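Local coordinates for protein telomeric DNA-binding factor trf1 (Schizosaccharomyces pombe, PDB 6K5S) that probably binds telomeric DNA repeats and contains this helical domain, at residues L151-F163 with I182-A194. Residues are numbered along the deposited sequence; the frame is centred on the assembly and turned at random.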
ATOM      1  N   LEU A 151     -21.121  33.412   1.471  1.00 13.71           N
ATOM      2  CA  LEU A 151     -22.139  32.938   0.548  1.00 15.89           C
ATOM      3  C   LEU A 151     -21.778  33.276  -0.886  1.00 16.14           C
ATOM      4  O   LEU A 151     -22.050  32.482  -1.794  1.00 16.35           O
ATOM      5  CB  LEU A 151     -23.498  33.514   0.924  1.00 12.59           C
ATOM      6  CG  LEU A 151     -24.147  32.818   2.109  1.00 17.71           C
ATOM      7  CD1 LEU A 151     -25.305  33.629   2.713  1.00 17.73           C
ATOM      8  CD2 LEU A 151     -24.641  31.425   1.676  1.00 15.61           C
ATOM      9  N   ASN A 152     -21.167  34.446  -1.115  1.00 16.36           N
ATOM     10  CA  ASN A 152     -20.806  34.822  -2.475  1.00 20.63           C
ATOM     11  C   ASN A 152     -19.691  33.938  -3.009  1.00 16.85           C
ATOM     12  O   ASN A 152     -19.616  33.702  -4.219  1.00 22.14           O
ATOM     13  CB  ASN A 152     -20.403  36.301  -2.541  1.00 20.97           C
ATOM     14  CG  ASN A 152     -21.603  37.243  -2.538  1.00 21.63           C
ATOM     15  OD1 ASN A 152     -22.757  36.827  -2.701  1.00 21.09           O
ATOM     16  ND2 ASN A 152     -21.332  38.527  -2.325  1.00 27.13           N
ATOM     17  N   ASP A 153     -18.829  33.419  -2.127  1.00 16.66           N
ATOM     18  CA  ASP A 153     -17.830  32.451  -2.568  1.00 15.31           C
ATOM     19  C   ASP A 153     -18.473  31.109  -2.873  1.00 16.47           C
ATOM     20  O   ASP A 153     -18.138  30.463  -3.873  1.00 14.68           O
ATOM     21  CB  ASP A 153     -16.753  32.265  -1.502  1.00 21.02           C
ATOM     22  CG  ASP A 153     -15.834  33.450  -1.394  1.00 21.33           C
ATOM     23  OD1 ASP A 153     -15.954  34.388  -2.218  1.00 22.63           O
ATOM     24  OD2 ASP A 153     -14.998  33.445  -0.476  1.00 25.40           O
ATOM     25  N   LEU A 154     -19.392  30.667  -2.016  1.00 13.46           N
ATOM     26  CA  LEU A 154     -19.906  29.312  -2.143  1.00 12.58           C
ATOM     27  C   LEU A 154     -21.007  29.195  -3.182  1.00 14.43           C
ATOM     28  O   LEU A 154     -21.200  28.113  -3.737  1.00 11.97           O
ATOM     29  CB  LEU A 154     -20.421  28.825  -0.796  1.00 11.27           C
ATOM     30  CG  LEU A 154     -19.312  28.407   0.162  1.00 12.08           C
ATOM     31  CD1 LEU A 154     -19.925  28.156   1.525  1.00 12.09           C
ATOM     32  CD2 LEU A 154     -18.560  27.174  -0.351  1.00 10.64           C
ATOM     33  N   PHE A 155     -21.743  30.277  -3.432  1.00 12.61           N
ATOM     34  CA  PHE A 155     -22.862  30.304  -4.369  1.00 14.25           C
ATOM     35  C   PHE A 155     -22.615  31.462  -5.326  1.00 17.33           C
ATOM     36  O   PHE A 155     -23.299  32.496  -5.268  1.00 16.45           O
ATOM     37  CB  PHE A 155     -24.197  30.491  -3.643  1.00 12.96           C
ATOM     38  CG  PHE A 155     -24.557  29.378  -2.700  1.00 16.19           C
ATOM     39  CD1 PHE A 155     -25.287  28.289  -3.146  1.00 14.66           C
ATOM     40  CD2 PHE A 155     -24.207  29.436  -1.360  1.00 12.59           C
ATOM     41  CE1 PHE A 155     -25.630  27.256  -2.286  1.00 17.06           C
ATOM     42  CE2 PHE A 155     -24.550  28.394  -0.496  1.00 14.96           C
ATOM     43  CZ  PHE A 155     -25.269  27.308  -0.965  1.00 12.35           C
ATOM     44  N   PRO A 156     -21.641  31.323  -6.222  1.00 19.56           N
ATOM     45  CA  PRO A 156     -21.124  32.487  -6.942  1.00 21.47           C
ATOM     46  C   PRO A 156     -22.021  32.858  -8.114  1.00 25.66           C
ATOM     47  O   PRO A 156     -22.880  32.092  -8.546  1.00 25.46           O
ATOM     48  CB  PRO A 156     -19.743  32.022  -7.410  1.00 23.70           C
ATOM     49  CG  PRO A 156     -19.878  30.535  -7.562  1.00 22.56           C
ATOM     50  CD  PRO A 156     -20.954  30.073  -6.614  1.00 18.14           C
ATOM     51  N   SER A 157     -21.799  34.070  -8.625  1.00 29.03           N
ATOM     52  CA  SER A 157     -22.573  34.559  -9.760  1.00 34.42           C
ATOM     53  C   SER A 157     -22.137  33.947 -11.089  1.00 32.69           C
ATOM     54  O   SER A 157     -22.921  33.965 -12.044  1.00 39.46           O
ATOM     55  CB  SER A 157     -22.479  36.087  -9.841  1.00 34.87           C
ATOM     56  OG  SER A 157     -21.158  36.492 -10.169  1.00 36.53           O
ATOM     57  N   ASP A 158     -20.921  33.403 -11.172  1.00 32.12           N
ATOM     58  CA  ASP A 158     -20.395  32.835 -12.409  1.00 34.29           C
ATOM     59  C   ASP A 158     -20.639  31.327 -12.531  1.00 32.63           C
ATOM     60  O   ASP A 158     -19.876  30.635 -13.222  1.00 29.35           O
ATOM     61  CB  ASP A 158     -18.899  33.148 -12.535  1.00 29.06           C
ATOM     62  CG  ASP A 158     -18.046  32.430 -11.482  1.00 38.06           C
ATOM     63  OD1 ASP A 158     -18.614  31.847 -10.540  1.00 38.40           O
ATOM     64  OD2 ASP A 158     -16.798  32.438 -11.597  1.00 39.81           O
ATOM     65  N   MET A 159     -21.674  30.791 -11.875  1.00 32.49           N
ATOM     66  CA  MET A 159     -21.873  29.342 -11.893  1.00 28.08           C
ATOM     67  C   MET A 159     -22.082  28.844 -13.320  1.00 29.80           C
ATOM     68  O   MET A 159     -21.614  27.757 -13.680  1.00 22.35           O
ATOM     69  CB  MET A 159     -23.057  28.946 -11.005  1.00 27.93           C
ATOM     70  CG  MET A 159     -22.706  28.657  -9.534  1.00 28.73           C
ATOM     71  SD  MET A 159     -23.985  27.750  -8.607  1.00 22.22           S
ATOM     72  CE  MET A 159     -23.836  26.190  -9.421  1.00 23.40           C
ATOM     73  N   ALA A 160     -22.759  29.641 -14.154  1.00 24.19           N
ATOM     74  CA  ALA A 160     -23.034  29.232 -15.528  1.00 28.72           C
ATOM     75  C   ALA A 160     -21.765  29.219 -16.365  1.00 28.10           C
ATOM     76  O   ALA A 160     -21.524  28.279 -17.130  1.00 27.39           O
ATOM     77  CB  ALA A 160     -24.071  30.161 -16.158  1.00 32.12           C
ATOM     78  N   HIS A 161     -20.949  30.270 -16.256  1.00 27.91           N
ATOM     79  CA  HIS A 161     -19.672  30.263 -16.959  1.00 28.62           C
ATOM     80  C   HIS A 161     -18.781  29.134 -16.469  1.00 30.97           C
ATOM     81  O   HIS A 161     -18.017  28.559 -17.254  1.00 27.90           O
ATOM     82  CB  HIS A 161     -18.957  31.599 -16.793  1.00 31.68           C
ATOM     83  CG  HIS A 161     -17.675  31.684 -17.561  1.00 37.14           C
ATOM     84  ND1 HIS A 161     -16.506  32.164 -17.012  1.00 37.81           N
ATOM     85  CD2 HIS A 161     -17.377  31.334 -18.835  1.00 38.29           C
ATOM     86  CE1 HIS A 161     -15.543  32.110 -17.916  1.00 40.88           C
ATOM     87  NE2 HIS A 161     -16.047  31.611 -19.030  1.00 44.77           N
ATOM     88  N   ARG A 162     -18.872  28.791 -15.183  1.00 25.65           N
ATOM     89  CA  ARG A 162     -18.094  27.666 -14.683  1.00 28.44           C
ATOM     90  C   ARG A 162     -18.540  26.358 -15.326  1.00 26.55           C
ATOM     91  O   ARG A 162     -17.699  25.524 -15.684  1.00 25.55           O
ATOM     92  CB  ARG A 162     -18.193  27.591 -13.161  1.00 27.90           C
ATOM     93  CG  ARG A 162     -17.197  28.475 -12.457  1.00 31.49           C
ATOM     94  CD  ARG A 162     -16.986  28.018 -11.030  1.00 35.10           C
ATOM     95  NE  ARG A 162     -17.125  29.123 -10.087  1.00 38.56           N
ATOM     96  CZ  ARG A 162     -16.105  29.665  -9.435  1.00 35.56           C
ATOM     97  NH1 ARG A 162     -14.880  29.196  -9.638  1.00 38.66           N
ATOM     98  NH2 ARG A 162     -16.309  30.668  -8.586  1.00 32.78           N
ATOM     99  N   PHE A 163     -19.856  26.161 -15.487  1.00 24.85           N
ATOM    100  CA  PHE A 163     -20.337  24.931 -16.118  1.00 24.62           C
ATOM    101  C   PHE A 163     -19.867  24.830 -17.564  1.00 26.58           C
ATOM    102  O   PHE A 163     -19.505  23.745 -18.035  1.00 24.87           O
ATOM    103  CB  PHE A 163     -21.863  24.852 -16.081  1.00 24.39           C
ATOM    104  CG  PHE A 163     -22.428  24.427 -14.764  1.00 22.94           C
ATOM    105  CD1 PHE A 163     -21.818  23.436 -14.014  1.00 26.07           C
ATOM    106  CD2 PHE A 163     -23.576  25.021 -14.273  1.00 23.47           C
ATOM    107  CE1 PHE A 163     -22.337  23.044 -12.800  1.00 23.17           C
ATOM    108  CE2 PHE A 163     -24.116  24.629 -13.061  1.00 25.70           C
ATOM    109  CZ  PHE A 163     -23.495  23.640 -12.318  1.00 25.20           C
ATOM    110  N   ILE A 182     -29.686  23.429 -11.549  1.00 26.11           N
ATOM    111  CA  ILE A 182     -28.768  23.579 -10.422  1.00 25.61           C
ATOM    112  C   ILE A 182     -28.568  25.050 -10.095  1.00 24.01           C
ATOM    113  O   ILE A 182     -28.649  25.466  -8.932  1.00 23.96           O
ATOM    114  CB  ILE A 182     -27.423  22.891 -10.715  1.00 26.78           C
ATOM    115  CG1 ILE A 182     -27.617  21.391 -10.894  1.00 26.43           C
ATOM    116  CG2 ILE A 182     -26.444  23.175  -9.588  1.00 23.63           C
ATOM    117  CD1 ILE A 182     -26.392  20.720 -11.485  1.00 24.78           C
ATOM    118  N   ILE A 183     -28.294  25.864 -11.117  1.00 23.29           N
ATOM    119  CA  ILE A 183     -28.121  27.289 -10.874  1.00 25.90           C
ATOM    120  C   ILE A 183     -29.346  27.857 -10.167  1.00 28.00           C
ATOM    121  O   ILE A 183     -29.228  28.613  -9.193  1.00 28.25           O
ATOM    122  CB  ILE A 183     -27.825  28.023 -12.189  1.00 28.60           C
ATOM    123  CG1 ILE A 183     -26.493  27.537 -12.755  1.00 26.21           C
ATOM    124  CG2 ILE A 183     -27.769  29.524 -11.960  1.00 28.42           C
ATOM    125  CD1 ILE A 183     -26.108  28.214 -13.998  1.00 28.09           C
ATOM    126  N   GLU A 184     -30.541  27.466 -10.613  1.00 25.93           N
ATOM    127  CA  GLU A 184     -31.755  27.991  -9.997  1.00 29.58           C
ATOM    128  C   GLU A 184     -31.924  27.469  -8.575  1.00 26.57           C
ATOM    129  O   GLU A 184     -32.268  28.241  -7.667  1.00 25.48           O
ATOM    130  CB  GLU A 184     -32.970  27.647 -10.856  1.00 33.15           C
ATOM    131  CG  GLU A 184     -34.271  28.260 -10.378  1.00 37.00           C
ATOM    132  CD  GLU A 184     -35.338  28.249 -11.460  1.00 48.26           C
ATOM    133  OE1 GLU A 184     -34.976  28.121 -12.652  1.00 48.62           O
ATOM    134  OE2 GLU A 184     -36.535  28.362 -11.122  1.00 49.35           O
ATOM    135  N   LYS A 185     -31.661  26.173  -8.354  1.00 25.43           N
ATOM    136  CA  LYS A 185     -31.736  25.614  -7.006  1.00 23.81           C
ATOM    137  C   LYS A 185     -30.714  26.261  -6.084  1.00 25.34           C
ATOM    138  O   LYS A 185     -31.001  26.523  -4.907  1.00 23.85           O
ATOM    139  CB  LYS A 185     -31.517  24.101  -7.040  1.00 25.64           C
ATOM    140  CG  LYS A 185     -32.718  23.300  -7.540  1.00 33.23           C
ATOM    141  CD  LYS A 185     -32.380  21.829  -7.779  1.00 29.03           C
ATOM    142  CE  LYS A 185     -32.120  21.081  -6.475  1.00 36.50           C
ATOM    143  NZ  LYS A 185     -31.826  19.624  -6.708  1.00 33.18           N
ATOM    144  N   CYS A 186     -29.514  26.512  -6.601  1.00 23.73           N
ATOM    145  CA  CYS A 186     -28.467  27.121  -5.794  1.00 24.31           C
ATOM    146  C   CYS A 186     -28.808  28.562  -5.430  1.00 23.89           C
ATOM    147  O   CYS A 186     -28.598  28.976  -4.284  1.00 19.15           O
ATOM    148  CB  CYS A 186     -27.139  27.040  -6.539  1.00 21.04           C
ATOM    149  SG  CYS A 186     -26.334  25.450  -6.332  1.00 22.54           S
ATOM    150  N   THR A 187     -29.330  29.335  -6.393  1.00 23.44           N
ATOM    151  CA  THR A 187     -29.758  30.708  -6.122  1.00 24.49           C
ATOM    152  C   THR A 187     -30.778  30.752  -4.993  1.00 24.71           C
ATOM    153  O   THR A 187     -30.672  31.573  -4.075  1.00 24.28           O
ATOM    154  CB  THR A 187     -30.354  31.338  -7.386  1.00 23.94           C
ATOM    155  OG1 THR A 187     -29.463  31.139  -8.490  1.00 30.05           O
ATOM    156  CG2 THR A 187     -30.606  32.827  -7.194  1.00 28.87           C
ATOM    157  N   ALA A 188     -31.780  29.869  -5.052  1.00 24.59           N
ATOM    158  CA  ALA A 188     -32.799  29.802  -4.009  1.00 26.57           C
ATOM    159  C   ALA A 188     -32.206  29.423  -2.657  1.00 25.40           C
ATOM    160  O   ALA A 188     -32.623  29.957  -1.618  1.00 27.98           O
ATOM    161  CB  ALA A 188     -33.884  28.803  -4.410  1.00 24.51           C
ATOM    162  N   ARG A 189     -31.246  28.487  -2.641  1.00 19.06           N
ATOM    163  CA  ARG A 189     -30.634  28.081  -1.380  1.00 20.49           C
ATOM    164  C   ARG A 189     -29.786  29.206  -0.794  1.00 20.85           C
ATOM    165  O   ARG A 189     -29.784  29.423   0.428  1.00 18.51           O
ATOM    166  CB  ARG A 189     -29.802  26.808  -1.589  1.00 19.88           C
ATOM    167  CG  ARG A 189     -29.011  26.376  -0.368  1.00 17.32           C
ATOM    168  CD  ARG A 189     -29.944  25.990   0.773  1.00 19.26           C
ATOM    169  NE  ARG A 189     -30.857  24.911   0.389  1.00 20.74           N
ATOM    170  CZ  ARG A 189     -30.597  23.616   0.538  1.00 20.02           C
ATOM    171  NH1 ARG A 189     -29.433  23.210   1.043  1.00 18.69           N
ATOM    172  NH2 ARG A 189     -31.495  22.715   0.165  1.00 18.65           N
ATOM    173  N   LYS A 190     -29.084  29.951  -1.650  1.00 18.77           N
ATOM    174  CA  LYS A 190     -28.309  31.093  -1.171  1.00 20.00           C
ATOM    175  C   LYS A 190     -29.208  32.107  -0.467  1.00 22.52           C
ATOM    176  O   LYS A 190     -28.901  32.563   0.640  1.00 19.59           O
ATOM    177  CB  LYS A 190     -27.564  31.738  -2.340  1.00 19.51           C
ATOM    178  CG  LYS A 190     -26.499  32.741  -1.951  1.00 18.16           C
ATOM    179  CD  LYS A 190     -26.053  33.537  -3.169  1.00 18.16           C
ATOM    180  CE  LYS A 190     -24.780  34.301  -2.877  1.00 21.43           C
ATOM    181  NZ  LYS A 190     -24.454  35.276  -3.957  1.00 21.73           N
ATOM    182  N   GLU A 191     -30.341  32.442  -1.086  1.00 22.91           N
ATOM    183  CA  GLU A 191     -31.256  33.410  -0.493  1.00 26.74           C
ATOM    184  C   GLU A 191     -31.811  32.896   0.829  1.00 22.51           C
ATOM    185  O   GLU A 191     -31.823  33.622   1.830  1.00 24.83           O
ATOM    186  CB  GLU A 191     -32.388  33.719  -1.477  1.00 32.07           C
ATOM    187  CG  GLU A 191     -33.642  34.326  -0.833  1.00 42.36           C
ATOM    188  CD  GLU A 191     -34.467  35.140  -1.821  1.00 46.05           C
ATOM    189  OE1 GLU A 191     -34.296  34.930  -3.045  1.00 49.92           O
ATOM    190  OE2 GLU A 191     -35.278  35.987  -1.378  1.00 52.25           O
ATOM    191  N   ARG A 192     -32.282  31.644   0.858  1.00 22.83           N
ATOM    192  CA  ARG A 192     -32.772  31.086   2.116  1.00 25.38           C
ATOM    193  C   ARG A 192     -31.699  31.144   3.194  1.00 24.66           C
ATOM    194  O   ARG A 192     -31.986  31.463   4.356  1.00 21.57           O
ATOM    195  CB  ARG A 192     -33.254  29.649   1.916  1.00 28.47           C
ATOM    196  CG  ARG A 192     -33.392  28.885   3.225  1.00 31.60           C
ATOM    197  CD  ARG A 192     -34.380  27.745   3.135  1.00 38.09           C
ATOM    198  NE  ARG A 192     -35.742  28.210   3.356  1.00 46.04           N
ATOM    199  CZ  ARG A 192     -36.582  28.499   2.372  1.00 46.41           C
ATOM    200  NH1 ARG A 192     -37.806  28.920   2.646  1.00 46.74           N
ATOM    201  NH2 ARG A 192     -36.186  28.363   1.110  1.00 48.47           N
ATOM    202  N   LEU A 193     -30.448  30.867   2.822  1.00 18.72           N
ATOM    203  CA  LEU A 193     -29.385  30.866   3.816  1.00 21.16           C
ATOM    204  C   LEU A 193     -29.097  32.278   4.310  1.00 20.88           C
ATOM    205  O   LEU A 193     -28.875  32.485   5.511  1.00 21.19           O
ATOM    206  CB  LEU A 193     -28.122  30.219   3.229  1.00 17.47           C
ATOM    207  CG  LEU A 193     -28.182  28.692   3.089  1.00 17.67           C
ATOM    208  CD1 LEU A 193     -26.943  28.189   2.381  1.00 14.43           C
ATOM    209  CD2 LEU A 193     -28.360  27.969   4.419  1.00 15.01           C
ATOM    210  N   ALA A 194     -29.104  33.263   3.405  1.00 18.65           N
ATOM    211  CA  ALA A 194     -28.741  34.618   3.805  1.00 20.48           C
ATOM    212  C   ALA A 194     -29.816  35.231   4.698  1.00 24.37           C
ATOM    213  O   ALA A 194     -29.501  35.906   5.683  1.00 26.07           O
ATOM    214  CB  ALA A 194     -28.500  35.486   2.571  1.00 21.23           C
TER
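K190 reaches from helix 177-195 to the C-terminal end of helix 147-154, where its NZ gives a hydrogen bond to N152 OD1 (2.6 Å) and a weak one to F155 O (3.3 Å). The C=O...N angle at N152 is 150°, with NZ tilted somewhat from the amide plane. A lysine suits this place: with CG anti to the backbone N (chi1 -168°) and the rest extended, its methylenes run past F155 while the ammonium meets oxygens; N152 offers a neutral amide oxygen. L151 O is already taken by F155 N, while its CD1 meets A194 CB (3.7 Å).

The F155 ring lies with one face over K190 CA, and its CE2 meets L193 CD1 at 3.7 Å. Without the ring, as with an alanine at F155, K190's methylenes and L193 CD1 would probably lose cover, leaving the lysine held chiefly through N152. Unbranched M159, bent at chi3, sets SD against C186 CB (3.8 Å), and flat F163 turns its edge to branched I182 and I183. R189 lends F155 only its CG; its guanidinium is bound by E130 and T133 of helix 122-141. In this all-helical TRF-family domain, helix 159-166 thus packs nearly antiparallel (148°) on helix 177-195 through apolar groups, while K190's charge probably favours the partly negative C-terminus of helix 147-154.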